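PDB 2INC: toluene, o-xylene monooxygenase oxygenase subunit from Pseudomonas stutzeri, which probably forms a helical, non-catalytic component of the multisubunit hydroxylase that oxidises toluene, o-xylene and related aromatic compounds. Local coordinates for residues D57-H62 against R275-K280; W208-T213 against V282-P287; A214-T219 against R259-L264; L288-I293 against A313-R318. All coordinates share one frame; numbering follows the deposited sequence.

Contact 1: residues D57-H62 against R275-K280; sequences DSPLKH and REVLQK
Val277, in the first turn of helix 274-299, sets its two methyl branches against the loop that leaves helix 46-56, touching Pro59 and Leu60. Its CA lies 6.5 Å from Leu60 CA, the closest pair of CA atoms across the contact. With chi1 at 158°, CG2 stands beside the valine's own backbone N and meets the proline: Val277 CG2 lies 4.0 Å from Pro59 CB and 3.7 Å from Pro59 O. The other branch faces the peptide that joins Pro59 to Leu60, with Val277 CG1 4.1 Å from Leu60 N. With an alanine here both branches are gone, and a gap would probably open beside Pro59 CB and the following peptide. The next residue, Leu278, receives the tip of Leu60, whose CD1 comes 3.8 Å from Leu278 CG and 3.9 Å from Leu278 CD2, touching the fork of the second leucine while the two chains cross obliquely. On the loop side, Leu60 N makes a weak bond to Ser58 OG, which is also held by Asp207, and Leu60 reaches Trp208 of helix 208-237. Trp281, further along the helix, packs on both Pro59 and Leu60. The contact is van der Waals in kind, chiefly carbon against carbon with Pro59 O and Leu60 N taking part, and so probably not directional; a directional tie comes from next door, where Lys61 O accepts a hydrogen bond from Asn274 ND2.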
loop_
_atom_site.group_PDB
_atom_site.type_symbol
_atom_site.label_atom_id
_atom_site.label_comp_id
_atom_site.label_asym_id
_atom_site.label_seq_id
_atom_site.Cartn_x
_atom_site.Cartn_y
_atom_site.Cartn_z
ATOM N N ASP B 57 -26.711 7.445 -34.743
ATOM C CA ASP B 57 -27.412 8.426 -35.605
ATOM C C ASP B 57 -27.515 9.848 -35.066
ATOM O O ASP B 57 -28.258 10.681 -35.640
ATOM C CB ASP B 57 -28.784 7.933 -35.941
ATOM C CG ASP B 57 -28.748 6.735 -36.851
ATOM O OD1 ASP B 57 -27.650 6.407 -37.408
ATOM O OD2 ASP B 57 -29.811 6.096 -36.976
ATOM N N SER B 58 -26.787 10.148 -33.988
ATOM C CA SER B 58 -26.871 11.477 -33.399
ATOM C C SER B 58 -26.374 12.477 -34.440
ATOM O O SER B 58 -25.386 12.204 -35.125
ATOM C CB SER B 58 -26.011 11.585 -32.145
ATOM O OG SER B 58 -26.096 12.886 -31.595
ATOM N N PRO B 59 -27.069 13.628 -34.570
ATOM C CA PRO B 59 -26.543 14.705 -35.438
ATOM C C PRO B 59 -25.239 15.333 -34.978
ATOM O O PRO B 59 -24.591 16.045 -35.765
ATOM C CB PRO B 59 -27.660 15.761 -35.420
ATOM C CG PRO B 59 -28.494 15.433 -34.222
ATOM C CD PRO B 59 -28.379 13.958 -33.988
ATOM N N LEU B 60 -24.861 15.132 -33.708
ATOM C CA LEU B 60 -23.538 15.570 -33.244
ATOM C C LEU B 60 -22.462 14.581 -33.711
ATOM O O LEU B 60 -22.374 13.462 -33.210
ATOM C CB LEU B 60 -23.527 15.683 -31.718
ATOM C CG LEU B 60 -22.304 16.366 -31.112
ATOM C CD1 LEU B 60 -22.339 17.877 -31.426
ATOM C CD2 LEU B 60 -22.302 16.163 -29.570
ATOM N N LYS B 61 -21.610 15.004 -34.639
ATOM C CA LYS B 61 -20.779 14.058 -35.370
ATOM C C LYS B 61 -19.299 14.294 -35.206
ATOM O O LYS B 61 -18.878 15.418 -35.063
ATOM C CB LYS B 61 -21.155 14.055 -36.858
ATOM C CG LYS B 61 -22.459 13.346 -37.135
ATOM C CD LYS B 61 -22.876 13.610 -38.553
ATOM C CE LYS B 61 -24.366 13.476 -38.694
ATOM N NZ LYS B 61 -24.743 13.760 -40.101
ATOM N N HIS B 62 -18.517 13.208 -35.200
ATOM C CA HIS B 62 -17.056 13.296 -35.244
ATOM C C HIS B 62 -16.530 11.985 -35.809
ATOM O O HIS B 62 -17.154 10.945 -35.613
ATOM C CB HIS B 62 -16.488 13.543 -33.857
ATOM C CG HIS B 62 -15.121 14.135 -33.857
ATOM N ND1 HIS B 62 -13.994 13.400 -34.146
ATOM C CD2 HIS B 62 -14.695 15.391 -33.610
ATOM C CE1 HIS B 62 -12.925 14.172 -34.061
ATOM N NE2 HIS B 62 -13.323 15.386 -33.734
ATOM N N ARG B 275 -21.479 23.199 -34.206
ATOM C CA ARG B 275 -21.908 24.384 -33.454
ATOM C C ARG B 275 -23.404 24.621 -33.639
ATOM O O ARG B 275 -24.134 24.827 -32.676
ATOM C CB ARG B 275 -21.092 25.613 -33.855
ATOM C CG ARG B 275 -21.383 26.874 -33.036
ATOM C CD ARG B 275 -20.739 28.136 -33.675
ATOM N NE ARG B 275 -19.348 27.861 -34.062
ATOM C CZ ARG B 275 -18.273 28.183 -33.347
ATOM N NH1 ARG B 275 -18.400 28.856 -32.190
ATOM N NH2 ARG B 275 -17.054 27.836 -33.804
ATOM N N GLU B 276 -23.877 24.549 -34.873
ATOM C CA GLU B 276 -25.282 24.799 -35.141
ATOM C C GLU B 276 -26.142 23.711 -34.489
ATOM O O GLU B 276 -27.253 23.973 -34.021
ATOM C CB GLU B 276 -25.557 24.894 -36.659
ATOM C CG GLU B 276 -24.740 26.011 -37.440
ATOM C CD GLU B 276 -23.190 25.799 -37.496
ATOM O OE1 GLU B 276 -22.692 24.686 -37.834
ATOM O OE2 GLU B 276 -22.454 26.782 -37.208
ATOM N N VAL B 277 -25.628 22.476 -34.468
ATOM C CA VAL B 277 -26.387 21.364 -33.889
ATOM C C VAL B 277 -26.508 21.642 -32.363
ATOM O O VAL B 277 -27.591 21.519 -31.792
ATOM C CB VAL B 277 -25.696 19.995 -34.161
ATOM C CG1 VAL B 277 -26.171 18.949 -33.123
ATOM C CG2 VAL B 277 -26.043 19.468 -35.551
ATOM N N LEU B 278 -25.399 22.073 -31.755
ATOM C CA LEU B 278 -25.365 22.358 -30.318
ATOM C C LEU B 278 -26.192 23.600 -29.981
ATOM O O LEU B 278 -26.939 23.608 -28.989
ATOM C CB LEU B 278 -23.938 22.509 -29.827
ATOM C CG LEU B 278 -23.133 21.203 -29.765
ATOM C CD1 LEU B 278 -21.697 21.533 -29.655
ATOM C CD2 LEU B 278 -23.529 20.254 -28.609
ATOM N N GLN B 279 -26.115 24.641 -30.827
ATOM C CA GLN B 279 -26.901 25.859 -30.574
ATOM C C GLN B 279 -28.377 25.647 -30.703
ATOM O O GLN B 279 -29.155 26.276 -29.987
ATOM C CB GLN B 279 -26.440 26.980 -31.474
ATOM C CG GLN B 279 -25.090 27.424 -31.105
ATOM C CD GLN B 279 -24.583 28.482 -32.060
ATOM O OE1 GLN B 279 -24.799 28.413 -33.268
ATOM N NE2 GLN B 279 -23.885 29.452 -31.521
ATOM N N LYS B 280 -28.778 24.741 -31.576
ATOM C CA LYS B 280 -30.190 24.418 -31.728
ATOM C C LYS B 280 -30.727 23.672 -30.530
ATOM O O LYS B 280 -31.890 23.848 -30.129
ATOM C CB LYS B 280 -30.417 23.570 -32.968
ATOM C CG LYS B 280 -31.898 23.345 -33.320
ATOM C CD LYS B 280 -32.176 22.350 -34.535
ATOM C CE LYS B 280 -31.188 22.494 -35.725
ATOM N NZ LYS B 280 -30.637 23.896 -35.897
#

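Contact 2: residues W208-T213 against V282-P287; sequences WGEAFT and VAKWEP
Helix segments 208-213 and 282-287 run in similar directions, crossing at -39° with axes 10.6 Å apart, and their CA atoms come nearest at Thr213 and Val282. Two donors of the second helix converge on one oxygen of Glu210. The glutamate, its CG anti to the backbone N (chi1 -160°), extends across to Lys284 and Trp285 at about right angles to both. Lys284 NZ lies 2.9 Å from Glu210 OE2 on the syn lone pair, forming a salt bridge. Trp285 NE1 approaches the same OE2 on its anti side at 2.8 Å, with the oxygen nearly in the indole plane; ring and carboxylate planes stand 65° apart. Ammonium and indole together would be expected to favour the ionised carboxylate and fix its rotation. Such lateral packing of long helices is what builds an all-helical, ferritin-like bundle, and Trp285 carries it on along helix 208-237 by resting on Ala214 and Val218. Lys284 also lays CG over the rim of one face of the neighbouring indole. At the Thr213-Val282 pair the contact is apolar, with Thr213 CG2 3.7 Å from Val282 CG2. The threonine hydroxyl turns back into its own helix, Thr213 OG1 donating to Gly209 O at 2.9 Å.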
loop_
_atom_site.group_PDB
_atom_site.type_symbol
_atom_site.label_atom_id
_atom_site.label_comp_id
_atom_site.label_asym_id
_atom_site.label_seq_id
_atom_site.Cartn_x
_atom_site.Cartn_y
_atom_site.Cartn_z
ATOM N N TRP B 208 -27.449 10.819 -27.497
ATOM C CA TRP B 208 -26.348 11.088 -26.573
ATOM C C TRP B 208 -25.978 12.560 -26.536
ATOM O O TRP B 208 -25.730 13.128 -25.435
ATOM C CB TRP B 208 -25.138 10.182 -26.826
ATOM C CG TRP B 208 -24.166 10.659 -27.897
ATOM C CD1 TRP B 208 -24.200 10.368 -29.199
ATOM C CD2 TRP B 208 -23.057 11.544 -27.701
ATOM N NE1 TRP B 208 -23.152 10.995 -29.861
ATOM C CE2 TRP B 208 -22.444 11.725 -28.950
ATOM C CE3 TRP B 208 -22.512 12.172 -26.576
ATOM C CZ2 TRP B 208 -21.295 12.500 -29.117
ATOM C CZ3 TRP B 208 -21.369 12.985 -26.740
ATOM C CH2 TRP B 208 -20.795 13.148 -28.010
ATOM N N GLY B 209 -25.958 13.184 -27.724
ATOM C CA GLY B 209 -25.529 14.600 -27.837
ATOM C C GLY B 209 -26.573 15.530 -27.249
ATOM O O GLY B 209 -26.255 16.513 -26.594
ATOM N N GLU B 210 -27.835 15.228 -27.474
ATOM C CA GLU B 210 -28.892 15.987 -26.792
ATOM C C GLU B 210 -28.860 15.829 -25.283
ATOM O O GLU B 210 -29.125 16.799 -24.540
ATOM C CB GLU B 210 -30.282 15.627 -27.285
ATOM C CG GLU B 210 -31.214 16.777 -26.911
ATOM C CD GLU B 210 -32.630 16.632 -27.432
ATOM O OE1 GLU B 210 -32.955 15.588 -28.037
ATOM O OE2 GLU B 210 -33.407 17.597 -27.234
ATOM N N ALA B 211 -28.586 14.607 -24.822
ATOM C CA ALA B 211 -28.515 14.327 -23.376
ATOM C C ALA B 211 -27.418 15.104 -22.736
ATOM O O ALA B 211 -27.620 15.745 -21.700
ATOM C CB ALA B 211 -28.329 12.799 -23.107
ATOM N N PHE B 212 -26.249 15.078 -23.357
ATOM C CA PHE B 212 -25.160 15.916 -22.939
ATOM C C PHE B 212 -25.517 17.405 -22.878
ATOM O O PHE B 212 -25.174 18.096 -21.910
ATOM C CB PHE B 212 -23.966 15.653 -23.841
ATOM C CG PHE B 212 -22.821 16.631 -23.656
ATOM C CD1 PHE B 212 -22.017 16.583 -22.523
ATOM C CD2 PHE B 212 -22.564 17.571 -24.626
ATOM C CE1 PHE B 212 -20.974 17.481 -22.328
ATOM C CE2 PHE B 212 -21.506 18.495 -24.455
ATOM C CZ PHE B 212 -20.710 18.427 -23.300
ATOM N N THR B 213 -26.145 17.927 -23.935
ATOM C CA THR B 213 -26.513 19.344 -23.953
ATOM C C THR B 213 -27.553 19.624 -22.888
ATOM O O THR B 213 -27.395 20.516 -22.047
ATOM C CB THR B 213 -27.008 19.735 -25.360
ATOM O OG1 THR B 213 -25.972 19.423 -26.304
ATOM C CG2 THR B 213 -27.351 21.230 -25.415
ATOM N N VAL B 282 -29.382 23.835 -27.435
ATOM C CA VAL B 282 -29.333 24.877 -26.399
ATOM C C VAL B 282 -30.598 25.756 -26.521
ATOM O O VAL B 282 -31.260 26.041 -25.514
ATOM C CB VAL B 282 -28.004 25.705 -26.445
ATOM C CG1 VAL B 282 -28.122 26.983 -25.623
ATOM C CG2 VAL B 282 -26.798 24.890 -25.880
ATOM N N ALA B 283 -30.994 26.114 -27.758
ATOM C CA ALA B 283 -32.152 27.002 -27.922
ATOM C C ALA B 283 -33.448 26.336 -27.562
ATOM O O ALA B 283 -34.362 27.018 -27.095
ATOM C CB ALA B 283 -32.216 27.633 -29.336
ATOM N N LYS B 284 -33.521 25.009 -27.715
ATOM C CA LYS B 284 -34.711 24.229 -27.297
ATOM C C LYS B 284 -34.842 24.182 -25.769
ATOM O O LYS B 284 -35.951 24.278 -25.226
ATOM C CB LYS B 284 -34.605 22.805 -27.878
ATOM C CG LYS B 284 -35.572 21.766 -27.315
ATOM C CD LYS B 284 -35.312 20.349 -27.897
ATOM C CE LYS B 284 -36.259 19.370 -27.224
ATOM N NZ LYS B 284 -36.239 18.022 -27.815
ATOM N N TRP B 285 -33.706 23.994 -25.090
ATOM C CA TRP B 285 -33.691 23.685 -23.635
ATOM C C TRP B 285 -33.582 24.962 -22.779
ATOM O O TRP B 285 -34.161 25.023 -21.670
ATOM C CB TRP B 285 -32.602 22.621 -23.291
ATOM C CG TRP B 285 -32.975 21.284 -23.798
ATOM C CD1 TRP B 285 -32.546 20.676 -24.947
ATOM C CD2 TRP B 285 -33.948 20.385 -23.211
ATOM N NE1 TRP B 285 -33.197 19.458 -25.105
ATOM C CE2 TRP B 285 -34.037 19.256 -24.040
ATOM C CE3 TRP B 285 -34.713 20.430 -22.052
ATOM C CZ2 TRP B 285 -34.895 18.192 -23.772
ATOM C CZ3 TRP B 285 -35.590 19.363 -21.779
ATOM C CH2 TRP B 285 -35.651 18.260 -22.628
ATOM N N GLU B 286 -32.855 25.972 -23.292
ATOM C CA GLU B 286 -32.677 27.264 -22.592
ATOM C C GLU B 286 -33.956 27.895 -21.986
ATOM O O GLU B 286 -33.925 28.364 -20.844
ATOM C CB GLU B 286 -31.931 28.283 -23.486
ATOM C CG GLU B 286 -30.647 28.795 -22.853
ATOM C CD GLU B 286 -30.030 30.020 -23.577
ATOM O OE1 GLU B 286 -28.907 30.465 -23.211
ATOM O OE2 GLU B 286 -30.681 30.530 -24.524
ATOM N N PRO B 287 -35.076 27.942 -22.730
ATOM C CA PRO B 287 -36.298 28.511 -22.123
ATOM C C PRO B 287 -36.832 27.772 -20.878
ATOM O O PRO B 287 -37.389 28.413 -19.968
ATOM C CB PRO B 287 -37.341 28.360 -23.247
ATOM C CG PRO B 287 -36.574 28.221 -24.484
ATOM C CD PRO B 287 -35.330 27.497 -24.111
#

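Contact 3: residues A214-T219 against R259-L264; sequences AINLVT and RWSSAL
Asn216 carries most of this buried crossing, in which helix segments 214-219 and 259-264 meet steeply at -105° with axes 10.2 Å apart. Its ND2 donates to Ser261 OG over 2.8 Å in a somewhat bent bond, the hydroxyl oxygen tilted 22° from the amide plane. The same nitrogen lies 3.2 Å from Trp260 CZ2, meeting the indole obliquely, and also bonds Glu151 OE1, a carboxylate that accepts a weak bond from Trp260 NE1 as well. Trp260 CG sits between its backbone N and carbonyl carbon (chi1 83°), which swings the indole over to this amide. The amide is thereby pinned between serine, glutamate and indole. The backbone of Asn216 joins in through a water, which donates to Asn216 O at 2.9 Å and to Ser261 OG at 3.2 Å. That serine oxygen thus accepts from amide and water and donates to His257 O, so a polar atom in the interior is well satisfied; it also sits above the centre of the Trp260 ring. Leu217 follows with an apolar touch, Leu217 CD2 lying 4.0 Å from Ser261 CB, while its carbonyl oxygen accepts from Arg318. At the end of the segment, Thr219 N bonds Ala214 O over 2.8 Å, five residues back, and Thr219 OG1 reaches the same oxygen from the opposite face of its plane at 2.7 Å. This spacing is that of a pi-type turn, a local widening within long helix 208-237, here placed where it crosses helix 241-268 inside a bundle whose family belongs to the ferritin clan.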
loop_
_atom_site.group_PDB
_atom_site.type_symbol
_atom_site.label_atom_id
_atom_site.label_comp_id
_atom_site.label_asym_id
_atom_site.label_seq_id
_atom_site.Cartn_x
_atom_site.Cartn_y
_atom_site.Cartn_z
ATOM N N ALA B 214 -28.620 18.841 -22.863
ATOM C CA ALA B 214 -29.665 19.128 -21.933
ATOM C C ALA B 214 -29.190 19.040 -20.495
ATOM O O ALA B 214 -29.517 19.928 -19.687
ATOM C CB ALA B 214 -30.925 18.252 -22.206
ATOM N N ILE B 215 -28.400 18.018 -20.159
ATOM C CA ILE B 215 -27.990 17.824 -18.746
ATOM C C ILE B 215 -26.778 18.685 -18.397
ATOM O O ILE B 215 -26.780 19.390 -17.399
ATOM C CB ILE B 215 -27.613 16.353 -18.473
ATOM C CG1 ILE B 215 -28.793 15.434 -18.723
ATOM C CG2 ILE B 215 -27.086 16.206 -17.048
ATOM C CD1 ILE B 215 -29.950 15.741 -17.819
ATOM N N ASN B 216 -25.748 18.631 -19.218
ATOM C CA ASN B 216 -24.488 19.230 -18.793
ATOM C C ASN B 216 -24.404 20.660 -19.224
ATOM O O ASN B 216 -23.709 21.484 -18.565
ATOM C CB ASN B 216 -23.281 18.479 -19.354
ATOM C CG ASN B 216 -22.757 17.391 -18.375
ATOM O OD1 ASN B 216 -23.529 16.819 -17.631
ATOM N ND2 ASN B 216 -21.458 17.126 -18.398
ATOM N N LEU B 217 -25.025 20.975 -20.363
ATOM C CA LEU B 217 -24.799 22.344 -20.872
ATOM C C LEU B 217 -25.877 23.293 -20.422
ATOM O O LEU B 217 -25.630 24.498 -20.336
ATOM C CB LEU B 217 -24.607 22.386 -22.402
ATOM C CG LEU B 217 -23.417 21.612 -22.988
ATOM C CD1 LEU B 217 -23.254 21.878 -24.477
ATOM C CD2 LEU B 217 -22.199 21.905 -22.260
ATOM N N VAL B 218 -27.054 22.756 -20.105
ATOM C CA VAL B 218 -28.199 23.604 -19.805
ATOM C C VAL B 218 -28.685 23.395 -18.382
ATOM O O VAL B 218 -28.686 24.337 -17.594
ATOM C CB VAL B 218 -29.379 23.403 -20.815
ATOM C CG1 VAL B 218 -30.609 24.232 -20.394
ATOM C CG2 VAL B 218 -28.905 23.784 -22.258
ATOM N N THR B 219 -29.106 22.182 -18.050
ATOM C CA THR B 219 -29.684 21.943 -16.733
ATOM C C THR B 219 -28.667 22.172 -15.595
ATOM O O THR B 219 -28.922 22.925 -14.633
ATOM C CB THR B 219 -30.221 20.549 -16.698
ATOM O OG1 THR B 219 -31.228 20.464 -17.699
ATOM C CG2 THR B 219 -30.850 20.238 -15.347
ATOM N N ARG B 259 -15.506 21.792 -16.897
ATOM C CA ARG B 259 -14.219 21.675 -17.606
ATOM C C ARG B 259 -14.218 20.580 -18.686
ATOM O O ARG B 259 -13.769 20.810 -19.808
ATOM C CB ARG B 259 -13.075 21.445 -16.639
ATOM C CG ARG B 259 -12.675 22.720 -15.835
ATOM C CD ARG B 259 -11.293 22.569 -15.239
ATOM N NE ARG B 259 -11.211 21.517 -14.218
ATOM C CZ ARG B 259 -11.521 21.690 -12.934
ATOM N NH1 ARG B 259 -11.997 22.847 -12.517
ATOM N NH2 ARG B 259 -11.390 20.697 -12.063
ATOM N N TRP B 260 -14.748 19.399 -18.378
ATOM C CA TRP B 260 -14.784 18.338 -19.379
ATOM C C TRP B 260 -15.871 18.605 -20.406
ATOM O O TRP B 260 -15.684 18.250 -21.584
ATOM C CB TRP B 260 -14.846 16.929 -18.781
ATOM C CG TRP B 260 -16.218 16.377 -18.363
ATOM C CD1 TRP B 260 -16.684 16.243 -17.094
ATOM C CD2 TRP B 260 -17.205 15.767 -19.216
ATOM N NE1 TRP B 260 -17.942 15.629 -17.103
ATOM C CE2 TRP B 260 -18.274 15.342 -18.392
ATOM C CE3 TRP B 260 -17.310 15.550 -20.605
ATOM C CZ2 TRP B 260 -19.372 14.712 -18.900
ATOM C CZ3 TRP B 260 -18.418 14.963 -21.106
ATOM C CH2 TRP B 260 -19.445 14.534 -20.269
ATOM N N SER B 261 -16.974 19.254 -19.982
ATOM C CA SER B 261 -18.065 19.589 -20.910
ATOM C C SER B 261 -17.530 20.595 -21.950
ATOM O O SER B 261 -17.799 20.464 -23.142
ATOM C CB SER B 261 -19.274 20.154 -20.182
ATOM O OG SER B 261 -19.847 19.181 -19.329
ATOM N N SER B 262 -16.725 21.546 -21.469
ATOM C CA SER B 262 -16.129 22.523 -22.345
ATOM C C SER B 262 -15.121 21.852 -23.307
ATOM O O SER B 262 -15.101 22.169 -24.488
ATOM C CB SER B 262 -15.507 23.665 -21.529
ATOM O OG SER B 262 -14.920 24.580 -22.430
ATOM N N ALA B 263 -14.338 20.881 -22.824
ATOM C CA ALA B 263 -13.381 20.198 -23.695
ATOM C C ALA B 263 -14.089 19.445 -24.787
ATOM O O ALA B 263 -13.633 19.440 -25.937
ATOM C CB ALA B 263 -12.436 19.306 -22.907
ATOM N N LEU B 264 -15.220 18.834 -24.449
ATOM C CA LEU B 264 -15.975 18.085 -25.434
ATOM C C LEU B 264 -16.611 18.986 -26.508
ATOM O O LEU B 264 -16.571 18.673 -27.690
ATOM C CB LEU B 264 -17.045 17.226 -24.762
ATOM C CG LEU B 264 -17.801 16.209 -25.659
ATOM C CD1 LEU B 264 -16.884 15.236 -26.375
ATOM C CD2 LEU B 264 -18.805 15.464 -24.841
HETATM O O HOH W 1 -21.408 20.695 -16.920
#

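Contact 4: residues L288-I293 against A313-R318; sequences LADKAI and ASRYVR
A salt bridge between Asp290 and Arg315 joins helices 274-299 and 303-319, which follow each other across a short connection and run roughly antiparallel as a helical hairpin near the C terminus. Arg315 NH2 donates to Asp290 OD1 over 3.2 Å with a fairly straight N-H to oxygen angle of 161°. The oxygen lies close to the guanidinium plane, at its edge, yet the donor comes from above the carboxylate plane, 41° out of it. Asp290 OD2 is 3.4 Å from the same NH2, so one nitrogen alone faces the carboxylate and the pair is not the flat, two-pronged kind; the two planes stand 67° apart. The arginine spans the distance by staying extended from CG to NE, and its aliphatic part touches Glu286 one turn before the aspartate. Putting an alanine at Asp290 removes the carboxylate, and the Arg315 guanidinium would probably lose this anchor and be set free to turn. Arg318, one turn beyond Arg315, takes no share in that bond: it forms a salt bridge with Glu286. Outward from the charges the packing is slight. Ala289 rests on Val218 of helix 208-237, and Ile293 presses on Ala310, Lys311 and Ala222. Ile293 CD1, at the tip of its CG1 branch, ends 3.8 Å from Ser314 OG, a hydroxyl that is hydrogen-bonded back into its own helix, chiefly to Ala310 O and also to Lys311 O.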
loop_
_atom_site.group_PDB
_atom_site.type_symbol
_atom_site.label_atom_id
_atom_site.label_comp_id
_atom_site.label_asym_id
_atom_site.label_seq_id
_atom_site.Cartn_x
_atom_site.Cartn_y
_atom_site.Cartn_z
ATOM N N LEU B 288 -36.693 26.444 -20.844
ATOM C CA LEU B 288 -37.078 25.660 -19.634
ATOM C C LEU B 288 -36.152 25.908 -18.470
ATOM O O LEU B 288 -36.582 25.848 -17.314
ATOM C CB LEU B 288 -37.087 24.163 -19.906
ATOM C CG LEU B 288 -38.319 23.574 -20.581
ATOM C CD1 LEU B 288 -38.084 22.100 -20.898
ATOM C CD2 LEU B 288 -39.542 23.729 -19.705
ATOM N N ALA B 289 -34.880 26.153 -18.770
ATOM C CA ALA B 289 -33.903 26.521 -17.750
ATOM C C ALA B 289 -34.219 27.911 -17.179
ATOM O O ALA B 289 -34.093 28.131 -15.984
ATOM C CB ALA B 289 -32.496 26.534 -18.335
ATOM N N ASP B 290 -34.612 28.841 -18.040
ATOM C CA ASP B 290 -35.111 30.134 -17.590
ATOM C C ASP B 290 -36.277 29.967 -16.669
ATOM O O ASP B 290 -36.266 30.527 -15.593
ATOM C CB ASP B 290 -35.484 31.027 -18.753
ATOM C CG ASP B 290 -34.250 31.550 -19.490
ATOM O OD1 ASP B 290 -33.129 31.447 -18.928
ATOM O OD2 ASP B 290 -34.399 32.068 -20.625
ATOM N N LYS B 291 -37.281 29.213 -17.079
ATOM C CA LYS B 291 -38.422 28.977 -16.229
ATOM C C LYS B 291 -37.979 28.454 -14.853
ATOM O O LYS B 291 -38.490 28.886 -13.822
ATOM C CB LYS B 291 -39.362 27.957 -16.881
ATOM C CG LYS B 291 -40.508 28.559 -17.709
ATOM C CD LYS B 291 -41.595 27.488 -18.105
ATOM C CE LYS B 291 -41.905 26.534 -16.947
ATOM N NZ LYS B 291 -41.329 25.193 -17.223
ATOM N N ALA B 292 -37.001 27.555 -14.848
ATOM C CA ALA B 292 -36.486 26.917 -13.623
ATOM C C ALA B 292 -35.920 27.896 -12.623
ATOM O O ALA B 292 -36.316 27.892 -11.443
ATOM C CB ALA B 292 -35.426 25.848 -14.016
ATOM N N ILE B 293 -34.966 28.713 -13.110
ATOM C CA ILE B 293 -34.299 29.763 -12.364
ATOM C C ILE B 293 -35.338 30.772 -11.897
ATOM O O ILE B 293 -35.356 31.158 -10.701
ATOM C CB ILE B 293 -33.227 30.489 -13.260
ATOM C CG1 ILE B 293 -32.032 29.564 -13.525
ATOM C CG2 ILE B 293 -32.755 31.762 -12.573
ATOM C CD1 ILE B 293 -31.038 30.109 -14.593
ATOM N N ALA B 313 -24.789 34.038 -15.150
ATOM C CA ALA B 313 -23.691 33.137 -14.773
ATOM C C ALA B 313 -23.808 31.829 -15.521
ATOM O O ALA B 313 -22.824 31.337 -16.023
ATOM C CB ALA B 313 -23.682 32.887 -13.267
ATOM N N SER B 314 -25.014 31.276 -15.604
ATOM C CA SER B 314 -25.236 30.063 -16.378
ATOM C C SER B 314 -25.092 30.272 -17.893
ATOM O O SER B 314 -24.529 29.438 -18.570
ATOM C CB SER B 314 -26.586 29.437 -16.022
ATOM O OG SER B 314 -27.662 30.296 -16.333
ATOM N N ARG B 315 -25.581 31.388 -18.442
ATOM C CA ARG B 315 -25.378 31.665 -19.854
ATOM C C ARG B 315 -23.898 31.824 -20.129
ATOM O O ARG B 315 -23.414 31.384 -21.175
ATOM C CB ARG B 315 -26.134 32.940 -20.280
ATOM C CG ARG B 315 -27.620 32.699 -20.330
ATOM C CD ARG B 315 -28.411 33.981 -20.442
ATOM N NE ARG B 315 -29.813 33.699 -20.158
ATOM C CZ ARG B 315 -30.735 34.636 -19.970
ATOM N NH1 ARG B 315 -30.389 35.919 -20.037
ATOM N NH2 ARG B 315 -32.007 34.297 -19.710
ATOM N N TYR B 316 -23.170 32.410 -19.181
ATOM C CA TYR B 316 -21.728 32.634 -19.355
ATOM C C TYR B 316 -20.886 31.353 -19.542
ATOM O O TYR B 316 -19.868 31.340 -20.239
ATOM C CB TYR B 316 -21.167 33.442 -18.182
ATOM C CG TYR B 316 -19.807 34.009 -18.457
ATOM C CD1 TYR B 316 -19.620 34.933 -19.481
ATOM C CD2 TYR B 316 -18.710 33.629 -17.701
ATOM C CE1 TYR B 316 -18.364 35.474 -19.731
ATOM C CE2 TYR B 316 -17.453 34.148 -17.943
ATOM C CZ TYR B 316 -17.285 35.069 -18.965
ATOM O OH TYR B 316 -16.025 35.604 -19.233
ATOM N N VAL B 317 -21.316 30.288 -18.872
ATOM C CA VAL B 317 -20.716 28.973 -19.025
ATOM C C VAL B 317 -20.721 28.554 -20.501
ATOM O O VAL B 317 -19.676 28.147 -21.032
ATOM C CB VAL B 317 -21.472 27.965 -18.150
ATOM C CG1 VAL B 317 -20.972 26.511 -18.391
ATOM C CG2 VAL B 317 -21.337 28.385 -16.707
ATOM N N ARG B 318 -21.878 28.672 -21.156
ATOM C CA ARG B 318 -22.028 28.301 -22.558
ATOM C C ARG B 318 -21.324 29.298 -23.491
ATOM O O ARG B 318 -20.679 28.891 -24.469
ATOM C CB ARG B 318 -23.495 28.132 -22.926
ATOM C CG ARG B 318 -24.178 26.918 -22.252
ATOM C CD ARG B 318 -25.609 26.663 -22.778
ATOM N NE ARG B 318 -26.487 27.764 -22.420
ATOM C CZ ARG B 318 -26.986 27.964 -21.198
ATOM N NH1 ARG B 318 -26.720 27.120 -20.200
ATOM N NH2 ARG B 318 -27.749 29.033 -20.968
#

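From the N terminus, the loop at 57-62 is the first piece used; contact 1 closes a span of more than two hundred residues by bringing it to the start of helix 274-299. Contact 2 begins within that span, at the head of helix 208-237, and ends just beyond it, so contacts 1 and 2 cross and touch through Trp208 and Leu278. Contact 3 lies within both spans, joining helices 208-237 and 241-268. Contact 4 follows all three in series and adds helix 303-319 to helix 274-299, which contacts 1 and 2 also use. Arg318 ties it back to both contact 2 and contact 3.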